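PDB 4IRX: sugar ABC transporter, periplasmic sugar-binding protein, which binds myo-inositol in the cleft between its two lobes, and probably delivers it to an ABC transporter for uptake into the cell. Local coordinates for residues 74-79 with 98-103; 133-138 with 193-198; 66-71 with 88-93; 119-124 with 155-160. All blocks are in the same frame, centred on the assembly; numbering follows the deposited sequence. Where two conformers were deposited one is given.

Contact 1 (74-79 with 98-103); sequences DSKALA and NIAGGK
At the cleft edge of one lobe of this periplasmic binding protein, two loops that follow neighbouring parallel strands meet: Ser75 and Lys76, ahead of helix 79-87, lie along Asn98, Ile99 and Ala100, just past the inositol-binding residues Asp96 and Arg97. The side chain of Ser75 is about 8 Å from the bound inositol. Its OG donates to Asn98 O at 2.6 Å, tilted 33° from the carbonyl plane; a chi1 of -70° sets that hydroxyl beside its own backbone N and facing the other loop. The same OG is hydrogen-bonded to Ser144 N, and Asn98 N to Ser144 OG, both reaching the start of helix 144-160 in the other lobe. Were Ser75 an alanine, Asn98 O and Ser144 N would probably lose the hydroxyl they share, weakening this link between the lobes in the ligand-bound form. The backbone adds a second tie, Ala100 N to Ser75 O at 3.0 Å. Asp74 OD1 accepts from Ala77 N in an Asx motif just ahead of a type I turn from Lys76 to Ala79. That turn brings Ala79 against the second loop, where its CA touches Ile99 CG2 at 3.6 Å. Alongside, water 1 donates to both Lys76 O and Ala100 O, the latter at 2.7 Å.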
loop_
_atom_site.group_PDB
_atom_site.type_symbol
_atom_site.label_atom_id
_atom_site.label_comp_id
_atom_site.label_asym_id
_atom_site.label_seq_id
_atom_site.Cartn_x
_atom_site.Cartn_y
_atom_site.Cartn_z
ATOM N N ASP A 74 -4.223 -4.802 -10.187
ATOM C CA ASP A 74 -5.359 -5.531 -9.653
ATOM C C ASP A 74 -4.899 -6.970 -9.377
ATOM O O ASP A 74 -4.374 -7.652 -10.264
ATOM C CB ASP A 74 -6.508 -5.498 -10.674
ATOM C CG ASP A 74 -7.770 -6.125 -10.151
ATOM O OD1 ASP A 74 -7.820 -7.364 -10.025
ATOM O OD2 ASP A 74 -8.741 -5.378 -9.880
ATOM N N SER A 75 -5.077 -7.412 -8.141
ATOM C CA SER A 75 -4.529 -8.677 -7.670
ATOM C C SER A 75 -5.078 -9.894 -8.409
ATOM O O SER A 75 -4.340 -10.855 -8.663
ATOM C CB SER A 75 -4.722 -8.831 -6.162
ATOM O OG SER A 75 -3.881 -7.923 -5.438
ATOM N N LYS A 76 -6.356 -9.855 -8.781
ATOM C CA LYS A 76 -6.952 -10.951 -9.546
ATOM C C LYS A 76 -6.688 -10.845 -11.032
ATOM O O LYS A 76 -6.487 -11.874 -11.695
ATOM C CB LYS A 76 -8.466 -10.992 -9.328
ATOM C CG LYS A 76 -8.908 -11.245 -7.913
ATOM C CD LYS A 76 -8.472 -12.613 -7.441
ATOM C CE LYS A 76 -9.133 -12.961 -6.115
ATOM N NZ LYS A 76 -10.609 -12.853 -6.236
ATOM N N ALA A 77 -6.684 -9.628 -11.567
ATOM C CA ALA A 77 -6.567 -9.412 -13.007
ATOM C C ALA A 77 -5.204 -9.802 -13.579
ATOM O O ALA A 77 -5.074 -10.099 -14.757
ATOM C CB ALA A 77 -6.897 -7.963 -13.370
ATOM N N LEU A 78 -4.194 -9.845 -12.726
ATOM C CA LEU A 78 -2.850 -10.179 -13.173
ATOM C C LEU A 78 -2.516 -11.661 -13.011
ATOM O O LEU A 78 -1.403 -12.085 -13.319
ATOM C CB LEU A 78 -1.826 -9.314 -12.425
ATOM C CG LEU A 78 -1.469 -7.976 -13.093
ATOM C CD1 LEU A 78 -0.563 -8.221 -14.273
ATOM C CD2 LEU A 78 -2.701 -7.203 -13.520
ATOM N N ALA A 79 -3.468 -12.452 -12.519
ATOM C CA ALA A 79 -3.224 -13.871 -12.267
ATOM C C ALA A 79 -2.912 -14.637 -13.559
ATOM O O ALA A 79 -2.035 -15.504 -13.590
ATOM C CB ALA A 79 -4.402 -14.502 -11.534
ATOM N N ASN A 98 -0.702 -8.721 -3.505
ATOM C CA ASN A 98 -0.472 -10.049 -4.053
ATOM C C ASN A 98 -1.114 -10.285 -5.416
ATOM O O ASN A 98 -1.787 -9.425 -5.962
ATOM C CB ASN A 98 -0.841 -11.139 -3.030
ATOM C CG ASN A 98 -2.333 -11.219 -2.742
ATOM O OD1 ASN A 98 -3.167 -11.060 -3.639
ATOM N ND2 ASN A 98 -2.672 -11.493 -1.475
ATOM N N ILE A 99 -0.814 -11.436 -6.000
ATOM C CA ILE A 99 -1.527 -11.923 -7.169
ATOM C C ILE A 99 -2.238 -13.180 -6.724
ATOM O O ILE A 99 -1.625 -14.054 -6.098
ATOM C CB ILE A 99 -0.559 -12.238 -8.311
ATOM C CG1 ILE A 99 0.032 -10.938 -8.871
ATOM C CG2 ILE A 99 -1.273 -13.041 -9.400
ATOM C CD1 ILE A 99 1.077 -11.135 -9.917
ATOM N N ALA A 100 -3.527 -13.292 -7.040
ATOM C CA ALA A 100 -4.338 -14.384 -6.504
ATOM C C ALA A 100 -5.360 -14.915 -7.501
ATOM O O ALA A 100 -5.786 -14.206 -8.419
ATOM C CB ALA A 100 -5.036 -13.944 -5.208
ATOM N N GLY A 101 -5.700 -16.187 -7.341
ATOM C CA GLY A 101 -6.771 -16.783 -8.117
ATOM C C GLY A 101 -6.315 -17.528 -9.348
ATOM O O GLY A 101 -7.141 -18.037 -10.108
ATOM N N GLY A 102 -5.006 -17.635 -9.536
ATOM C CA GLY A 102 -4.492 -18.358 -10.682
ATOM C C GLY A 102 -4.186 -19.806 -10.380
ATOM O O GLY A 102 -4.435 -20.302 -9.283
ATOM N N LYS A 103 -3.636 -20.469 -11.384
ATOM C CA LYS A 103 -3.233 -21.862 -11.320
ATOM C C LYS A 103 -2.067 -21.997 -10.350
ATOM O O LYS A 103 -2.013 -22.907 -9.528
ATOM C CB LYS A 103 -2.801 -22.282 -12.726
ATOM C CG LYS A 103 -2.770 -23.758 -13.038
ATOM C CD LYS A 103 -2.570 -23.923 -14.549
ATOM C CE LYS A 103 -2.468 -25.381 -14.969
ATOM N NZ LYS A 103 -1.386 -26.102 -14.236
HETATM O O HOH W 1 -7.534 -14.670 -10.467
#

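Contact 2 (133-138 with 193-198); sequences RVVVIT and TPPDVI
Arg133 opens a parallel strand pair and meets the incoming chain at Thr193, Asp196 and Val197. The backbone bonds begin at Arg133 O, which accepts twice: from Asp196 N at 2.8 Å and from Val197 N at 3.2 Å. Val197 also accepts: Val135 N donates to its O at 2.9 Å in a nearly straight bond, and the bridges Val134 with Val197 and Val135 with Ile198 set the parallel register.

Among the polar side chains, Asp196 turns its carboxylate to the backbone of Arg133, and OD2 receives Arg133 N at 2.9 Å through its anti lone pair, almost linearly (174°). The guanidinium goes another way: a bend at chi3 (59°) brings NE and NH2 to Thr193 O, each in a weak bond, while Thr193 OG1 sits over one face toward the rim. A leucine in place of Arg133 would probably leave Thr193 O without its two weak bonds from the guanidinium and the loop end freer to move.

The apolar contacts gather on the face of Val135, Ile137 and Ile198. Val135 CG2 meets Pro195 CB at 3.8 Å, and Ile137 CG1 runs beside Ile198 CG2 at 4.0 Å.

Strand 132-138 is an inner strand of its four-stranded parallel sheet, bonded on its other edge to strand 164-171. Helix 176-189 covers the Val135 and Ile198 face, and helix 144-160 packs on Val134 and Val136.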
loop_
_atom_site.group_PDB
_atom_site.type_symbol
_atom_site.label_atom_id
_atom_site.label_comp_id
_atom_site.label_asym_id
_atom_site.label_seq_id
_atom_site.Cartn_x
_atom_site.Cartn_y
_atom_site.Cartn_z
ATOM N N ARG A 133 -18.468 7.255 15.604
ATOM C CA ARG A 133 -18.901 7.308 14.202
ATOM C C ARG A 133 -17.669 7.379 13.316
ATOM O O ARG A 133 -16.851 8.301 13.471
ATOM C CB ARG A 133 -19.768 8.548 13.962
ATOM C CG ARG A 133 -21.085 8.481 14.668
ATOM C CD ARG A 133 -21.819 9.819 14.657
ATOM N NE ARG A 133 -22.070 10.277 13.298
ATOM C CZ ARG A 133 -23.102 9.863 12.569
ATOM N NH1 ARG A 133 -23.967 8.998 13.088
ATOM N NH2 ARG A 133 -23.281 10.316 11.334
ATOM N N VAL A 134 -17.516 6.392 12.419
ATOM C CA VAL A 134 -16.314 6.193 11.632
ATOM C C VAL A 134 -16.602 6.276 10.135
ATOM O O VAL A 134 -17.570 5.696 9.637
ATOM C CB VAL A 134 -15.691 4.787 11.953
ATOM C CG1 VAL A 134 -14.404 4.542 11.165
ATOM C CG2 VAL A 134 -15.439 4.639 13.452
ATOM N N VAL A 135 -15.737 6.992 9.421
ATOM C CA VAL A 135 -15.739 7.012 7.958
ATOM C C VAL A 135 -14.519 6.243 7.490
ATOM O O VAL A 135 -13.432 6.418 8.040
ATOM C CB VAL A 135 -15.669 8.477 7.443
ATOM C CG1 VAL A 135 -15.445 8.532 5.918
ATOM C CG2 VAL A 135 -16.955 9.183 7.785
ATOM N N VAL A 136 -14.681 5.384 6.484
ATOM C CA VAL A 136 -13.543 4.632 5.945
ATOM C C VAL A 136 -13.318 5.047 4.495
ATOM O O VAL A 136 -14.242 5.008 3.682
ATOM C CB VAL A 136 -13.757 3.086 6.079
ATOM C CG1 VAL A 136 -12.528 2.306 5.526
ATOM C CG2 VAL A 136 -14.050 2.732 7.525
ATOM N N ILE A 137 -12.113 5.540 4.201
ATOM C CA ILE A 137 -11.729 5.941 2.844
ATOM C C ILE A 137 -10.662 4.954 2.352
ATOM O O ILE A 137 -9.569 4.865 2.911
ATOM C CB ILE A 137 -11.136 7.373 2.809
ATOM C CG1 ILE A 137 -12.107 8.377 3.449
ATOM C CG2 ILE A 137 -10.755 7.750 1.381
ATOM C CD1 ILE A 137 -13.378 8.605 2.673
ATOM N N THR A 138 -10.994 4.179 1.323
ATOM C CA THR A 138 -10.153 3.048 0.921
ATOM C C THR A 138 -9.178 3.385 -0.205
ATOM O O THR A 138 -9.408 4.309 -0.999
ATOM C CB THR A 138 -10.980 1.812 0.495
ATOM O OG1 THR A 138 -11.587 2.060 -0.789
ATOM C CG2 THR A 138 -12.062 1.502 1.523
ATOM N N THR A 193 -24.068 15.769 12.239
ATOM C CA THR A 193 -23.447 14.797 13.138
ATOM C C THR A 193 -22.118 14.321 12.548
ATOM O O THR A 193 -22.044 13.206 12.033
ATOM C CB THR A 193 -24.351 13.557 13.397
ATOM O OG1 THR A 193 -24.629 12.874 12.169
ATOM C CG2 THR A 193 -25.666 13.949 14.053
ATOM N N PRO A 194 -21.074 15.169 12.616
ATOM C CA PRO A 194 -19.794 14.823 11.999
ATOM C C PRO A 194 -19.171 13.565 12.582
ATOM O O PRO A 194 -19.465 13.187 13.728
ATOM C CB PRO A 194 -18.903 16.047 12.271
ATOM C CG PRO A 194 -19.590 16.827 13.307
ATOM C CD PRO A 194 -21.048 16.517 13.209
ATOM N N PRO A 195 -18.352 12.877 11.784
ATOM C CA PRO A 195 -17.737 11.648 12.278
ATOM C C PRO A 195 -16.706 11.954 13.345
ATOM O O PRO A 195 -16.116 13.050 13.417
ATOM C CB PRO A 195 -17.040 11.078 11.035
ATOM C CG PRO A 195 -16.703 12.324 10.219
ATOM C CD PRO A 195 -17.863 13.256 10.440
ATOM N N ASP A 196 -16.456 10.960 14.175
ATOM C CA ASP A 196 -15.372 11.047 15.134
ATOM C C ASP A 196 -14.015 10.752 14.517
ATOM O O ASP A 196 -13.006 11.327 14.886
ATOM C CB ASP A 196 -15.612 10.040 16.270
ATOM C CG ASP A 196 -16.818 10.387 17.086
ATOM O OD1 ASP A 196 -16.730 11.416 17.788
ATOM O OD2 ASP A 196 -17.854 9.671 17.031
ATOM N N VAL A 197 -13.992 9.809 13.582
ATOM C CA VAL A 197 -12.753 9.299 13.029
ATOM C C VAL A 197 -12.931 9.071 11.540
ATOM O O VAL A 197 -13.960 8.563 11.106
ATOM C CB VAL A 197 -12.348 7.953 13.676
ATOM C CG1 VAL A 197 -11.053 7.357 13.024
ATOM C CG2 VAL A 197 -12.208 8.102 15.180
ATOM N N ILE A 198 -11.938 9.508 10.772
ATOM C CA ILE A 198 -11.829 9.171 9.354
ATOM C C ILE A 198 -10.588 8.275 9.225
ATOM O O ILE A 198 -9.438 8.722 9.390
ATOM C CB ILE A 198 -11.671 10.441 8.482
ATOM C CG1 ILE A 198 -12.793 11.422 8.790
ATOM C CG2 ILE A 198 -11.743 10.068 7.021
ATOM C CD1 ILE A 198 -12.697 12.747 8.048
#

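Contact 3 (66-71 with 88-93); sequences KVVIVA and QGVAVI
Strands 67-70 and 91-95 lie side by side in the sheet of one lobe, and their parallel pairing is carried by four backbone bonds. Ala91 N donates to Lys66 O at 2.8 Å; Val68 N then donates to Ala91 O, Ile93 N to Val68 O and Val70 N to Ile93 O. The short segments diverge by 21°. Together with helix 79-87 they form a beta-alpha-beta unit, the repeating element of this Rossmann-like lobe. Helix 79-87 ends in a Schellman motif at Gly89, whose positive phi turns the chain into the second strand.

On the sheet face covered by that helix, Val68 CG2 touches Val90 CG1 at 3.9 Å, with Leu85 over Val68, Val90 and Val92. The opposite face, toward helix 251-268, has Ile69 CG1 and Ile93 CG2 side by side at 3.6 Å; chi1 of -174° in Ile93 places that methyl between its backbone N and carbonyl carbon. At the solvent end Lys66 curls back through bends at chi2 and chi3, giving NZ a weak bond to Gly89 O at 3.3 Å. Water 2 also links NZ to Gln88 O, and water 3 links it to Gly89 O.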
loop_
_atom_site.group_PDB
_atom_site.type_symbol
_atom_site.label_atom_id
_atom_site.label_comp_id
_atom_site.label_asym_id
_atom_site.label_seq_id
_atom_site.Cartn_x
_atom_site.Cartn_y
_atom_site.Cartn_z
ATOM N N LYS A 66 14.092 -13.329 -16.507
ATOM C CA LYS A 66 13.928 -14.616 -15.841
ATOM C C LYS A 66 13.315 -14.476 -14.457
ATOM O O LYS A 66 12.806 -15.459 -13.905
ATOM C CB LYS A 66 15.247 -15.414 -15.790
ATOM C CG LYS A 66 15.888 -15.662 -17.154
ATOM C CD LYS A 66 14.975 -16.491 -18.039
ATOM C CE LYS A 66 14.942 -17.945 -17.622
ATOM N NZ LYS A 66 14.056 -18.747 -18.522
ATOM N N VAL A 67 13.370 -13.265 -13.886
ATOM C CA VAL A 67 12.612 -12.949 -12.671
ATOM C C VAL A 67 11.963 -11.599 -12.828
ATOM O O VAL A 67 12.603 -10.645 -13.298
ATOM C CB VAL A 67 13.499 -12.907 -11.403
ATOM C CG1 VAL A 67 12.617 -12.699 -10.181
ATOM C CG2 VAL A 67 14.315 -14.172 -11.272
ATOM N N VAL A 68 10.687 -11.519 -12.469
ATOM C CA VAL A 68 9.953 -10.261 -12.496
ATOM C C VAL A 68 9.369 -10.032 -11.118
ATOM O O VAL A 68 8.851 -10.969 -10.494
ATOM C CB VAL A 68 8.837 -10.258 -13.563
ATOM C CG1 VAL A 68 8.120 -8.939 -13.533
ATOM C CG2 VAL A 68 9.439 -10.449 -14.940
ATOM N N ILE A 69 9.508 -8.810 -10.607
ATOM C CA ILE A 69 8.860 -8.399 -9.365
ATOM C C ILE A 69 7.713 -7.512 -9.761
ATOM O O ILE A 69 7.895 -6.581 -10.523
ATOM C CB ILE A 69 9.828 -7.626 -8.466
ATOM C CG1 ILE A 69 11.024 -8.520 -8.089
ATOM C CG2 ILE A 69 9.129 -7.104 -7.245
ATOM C CD1 ILE A 69 12.178 -7.748 -7.412
ATOM N N VAL A 70 6.518 -7.831 -9.292
ATOM C CA VAL A 70 5.334 -7.099 -9.737
ATOM C C VAL A 70 4.471 -6.609 -8.572
ATOM O O VAL A 70 4.191 -7.341 -7.617
ATOM C CB VAL A 70 4.505 -7.956 -10.736
ATOM C CG1 VAL A 70 4.162 -9.315 -10.151
ATOM C CG2 VAL A 70 3.245 -7.228 -11.197
ATOM N N ALA A 71 4.094 -5.338 -8.644
ATOM C CA ALA A 71 3.032 -4.805 -7.783
ATOM C C ALA A 71 1.827 -4.669 -8.706
ATOM O O ALA A 71 1.727 -3.682 -9.451
ATOM C CB ALA A 71 3.422 -3.454 -7.186
ATOM N N GLN A 88 6.328 -20.117 -18.995
ATOM C CA GLN A 88 7.458 -19.823 -19.873
ATOM C C GLN A 88 8.789 -19.912 -19.138
ATOM O O GLN A 88 9.832 -19.636 -19.729
ATOM C CB GLN A 88 7.383 -18.393 -20.386
ATOM C CG GLN A 88 6.226 -18.066 -21.252
ATOM C CD GLN A 88 6.312 -16.641 -21.706
ATOM O OE1 GLN A 88 7.334 -16.220 -22.248
ATOM N NE2 GLN A 88 5.262 -15.870 -21.453
ATOM N N GLY A 89 8.760 -20.230 -17.849
ATOM C CA GLY A 89 9.993 -20.306 -17.080
ATOM C C GLY A 89 10.479 -18.974 -16.519
ATOM O O GLY A 89 11.660 -18.821 -16.214
ATOM N N VAL A 90 9.580 -17.999 -16.397
ATOM C CA VAL A 90 9.924 -16.734 -15.739
ATOM C C VAL A 90 9.382 -16.777 -14.330
ATOM O O VAL A 90 8.172 -16.994 -14.128
ATOM C CB VAL A 90 9.311 -15.556 -16.480
ATOM C CG1 VAL A 90 9.682 -14.218 -15.790
ATOM C CG2 VAL A 90 9.765 -15.553 -17.934
ATOM N N ALA A 91 10.264 -16.603 -13.350
ATOM C CA ALA A 91 9.823 -16.585 -11.952
ATOM C C ALA A 91 9.159 -15.239 -11.650
ATOM O O ALA A 91 9.618 -14.182 -12.091
ATOM C CB ALA A 91 10.978 -16.832 -11.016
ATOM N N VAL A 92 8.062 -15.303 -10.919
ATOM C CA VAL A 92 7.306 -14.123 -10.530
ATOM C C VAL A 92 7.189 -14.026 -9.013
ATOM O O VAL A 92 6.849 -15.004 -8.320
ATOM C CB VAL A 92 5.890 -14.158 -11.157
ATOM C CG1 VAL A 92 5.045 -12.924 -10.739
ATOM C CG2 VAL A 92 5.977 -14.256 -12.689
ATOM N N ILE A 93 7.467 -12.838 -8.495
ATOM C CA ILE A 93 7.218 -12.541 -7.095
ATOM C C ILE A 93 6.450 -11.211 -7.016
ATOM O O ILE A 93 6.745 -10.265 -7.754
ATOM C CB ILE A 93 8.533 -12.543 -6.285
ATOM C CG1 ILE A 93 8.281 -12.388 -4.779
ATOM C CG2 ILE A 93 9.476 -11.494 -6.813
ATOM C CD1 ILE A 93 9.498 -12.772 -3.947
HETATM O O HOH W 2 11.844 -17.704 -20.102
HETATM O O HOH W 3 13.577 -21.158 -17.070
#

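Contact 4 (119-124 with 155-160); sequences AMADWV and DGLAAG
Gly156 and Leu157 receive Ala121 where helices 113-127 and 144-160 run side by side, their short segments 29° apart in direction and 8.0 Å apart at the axes. Gly156 comes first: Ala121 CB stands 3.6 Å from its CA, the closest approach of the two segments. A beta carbon on Gly156 would run into the Ala121 methyl, and the missing side chain lets the backbones come together, with CA atoms 4.9 Å apart. The polar edge of the interface also passes through Gly156. Its carbonyl O accepts from water 4 at 2.9 Å, and the same water donates to Asp122 OD1 at 2.8 Å, making a one-water bridge between the helices. OD1 has a stronger partner in its own helix, a salt bridge to Arg118 NE.

Leu157 follows, turned toward the buried side. With chi1 at -59° and chi2 at -179°, its CD2 lies against Ala121 CB at 3.9 Å and touches Val124 CB at 4.2 Å, so one methyl branch touches two residues on the same side of the facing helix. Two residues later the Ala159 methyl touches Arg118 of the facing helix.

Both helices pack on the same side of the four-stranded parallel sheet: Val124 rests on Val197 and Leu199 of strand 197-200, Trp123 reaches strand 224-226, and Leu157 touches Val134 of strand 132-138.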
loop_
_atom_site.group_PDB
_atom_site.type_symbol
_atom_site.label_atom_id
_atom_site.label_comp_id
_atom_site.label_asym_id
_atom_site.label_seq_id
_atom_site.Cartn_x
_atom_site.Cartn_y
_atom_site.Cartn_z
ATOM N N ALA A 119 -5.198 -2.958 13.400
ATOM C CA ALA A 119 -4.554 -1.978 14.296
ATOM C C ALA A 119 -5.271 -0.634 14.301
ATOM O O ALA A 119 -5.442 -0.008 15.350
ATOM C CB ALA A 119 -3.096 -1.770 13.903
HETATM N N MSE A 120 -5.658 -0.175 13.119
HETATM C CA MSE A 120 -6.430 1.083 13.015
HETATM C C MSE A 120 -7.744 0.988 13.771
HETATM O O MSE A 120 -8.093 1.879 14.531
HETATM C CB MSE A 120 -6.757 1.370 11.544
HETATM C CG MSE A 120 -5.538 1.502 10.638
HETATM SE SE MSE A 120 -6.066 1.792 8.777
HETATM C CE MSE A 120 -6.111 3.753 8.766
ATOM N N ALA A 121 -8.498 -0.083 13.537
ATOM C CA ALA A 121 -9.790 -0.247 14.202
ATOM C C ALA A 121 -9.623 -0.435 15.715
ATOM O O ALA A 121 -10.440 0.062 16.489
ATOM C CB ALA A 121 -10.571 -1.456 13.592
ATOM N N ASP A 122 -8.584 -1.160 16.124
ATOM C CA ASP A 122 -8.334 -1.398 17.550
ATOM C C ASP A 122 -8.032 -0.075 18.231
ATOM O O ASP A 122 -8.460 0.150 19.367
ATOM C CB ASP A 122 -7.209 -2.425 17.794
ATOM C CG ASP A 122 -7.639 -3.862 17.534
ATOM O OD1 ASP A 122 -8.846 -4.143 17.387
ATOM O OD2 ASP A 122 -6.728 -4.721 17.446
ATOM N N TRP A 123 -7.323 0.805 17.537
ATOM C CA TRP A 123 -7.107 2.151 18.045
ATOM C C TRP A 123 -8.424 2.887 18.286
ATOM O O TRP A 123 -8.596 3.573 19.316
ATOM C CB TRP A 123 -6.168 2.978 17.127
ATOM C CG TRP A 123 -5.969 4.380 17.637
ATOM C CD1 TRP A 123 -4.985 4.839 18.459
ATOM C CD2 TRP A 123 -6.827 5.491 17.373
ATOM N NE1 TRP A 123 -5.177 6.183 18.721
ATOM C CE2 TRP A 123 -6.301 6.608 18.059
ATOM C CE3 TRP A 123 -7.988 5.653 16.618
ATOM C CZ2 TRP A 123 -6.908 7.876 18.011
ATOM C CZ3 TRP A 123 -8.588 6.918 16.566
ATOM C CH2 TRP A 123 -8.042 8.002 17.256
ATOM N N VAL A 124 -9.350 2.780 17.338
ATOM C CA VAL A 124 -10.653 3.423 17.491
ATOM C C VAL A 124 -11.372 2.862 18.729
ATOM O O VAL A 124 -11.899 3.616 19.544
ATOM C CB VAL A 124 -11.551 3.236 16.238
ATOM C CG1 VAL A 124 -12.931 3.825 16.497
ATOM C CG2 VAL A 124 -10.871 3.872 15.013
ATOM N N ASP A 155 -13.081 -6.159 10.916
ATOM C CA ASP A 155 -12.920 -7.108 12.031
ATOM C C ASP A 155 -12.907 -6.372 13.380
ATOM O O ASP A 155 -13.622 -6.753 14.311
ATOM C CB ASP A 155 -11.604 -7.893 11.938
ATOM C CG ASP A 155 -11.566 -8.916 10.801
ATOM O OD1 ASP A 155 -12.615 -9.270 10.238
ATOM O OD2 ASP A 155 -10.426 -9.347 10.462
ATOM N N GLY A 156 -12.114 -5.303 13.475
ATOM C CA GLY A 156 -11.958 -4.624 14.742
ATOM C C GLY A 156 -13.204 -3.854 15.140
ATOM O O GLY A 156 -13.577 -3.852 16.314
ATOM N N LEU A 157 -13.859 -3.218 14.173
ATOM C CA LEU A 157 -15.084 -2.506 14.494
ATOM C C LEU A 157 -16.270 -3.448 14.785
ATOM O O LEU A 157 -17.086 -3.143 15.652
ATOM C CB LEU A 157 -15.436 -1.475 13.402
ATOM C CG LEU A 157 -14.325 -0.427 13.191
ATOM C CD1 LEU A 157 -14.754 0.580 12.125
ATOM C CD2 LEU A 157 -13.958 0.270 14.510
ATOM N N ALA A 158 -16.350 -4.589 14.095
ATOM C CA ALA A 158 -17.376 -5.586 14.385
ATOM C C ALA A 158 -17.162 -6.103 15.798
ATOM O O ALA A 158 -18.118 -6.318 16.544
ATOM C CB ALA A 158 -17.316 -6.722 13.406
ATOM N N ALA A 159 -15.894 -6.285 16.169
ATOM C CA ALA A 159 -15.583 -6.757 17.519
ATOM C C ALA A 159 -15.993 -5.760 18.576
ATOM O O ALA A 159 -16.392 -6.132 19.682
ATOM C CB ALA A 159 -14.100 -7.028 17.641
ATOM N N GLY A 160 -15.902 -4.475 18.245
ATOM C CA GLY A 160 -16.351 -3.437 19.147
ATOM C C GLY A 160 -17.859 -3.396 19.314
ATOM O O GLY A 160 -18.367 -3.033 20.382
HETATM O O HOH W 4 -11.501 -4.344 18.213
#

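Contacts 1 and 3 belong to one lobe, contacts 2 and 4 to the other. Contact 3 pairs strands 67-70 and 91-95, and contact 1 joins the loops that follow them; the two touch where Ile99 CD1 packs on Val70 CG1 in one of the two conformers of that valine. Contacts 2 and 4 meet as sheet against helices, with Val124 on Val134. Contacts 2 and 3 are parallel strand pairs, buried in valine and isoleucine but ending in a basic side chain near solvent. Contact 4, also buried, joins helices through an alanine on a glycine, a leucine and a bridging water. Contact 1, only partly buried, relies on a hydroxyl, backbone polar groups and water near the ligand cleft.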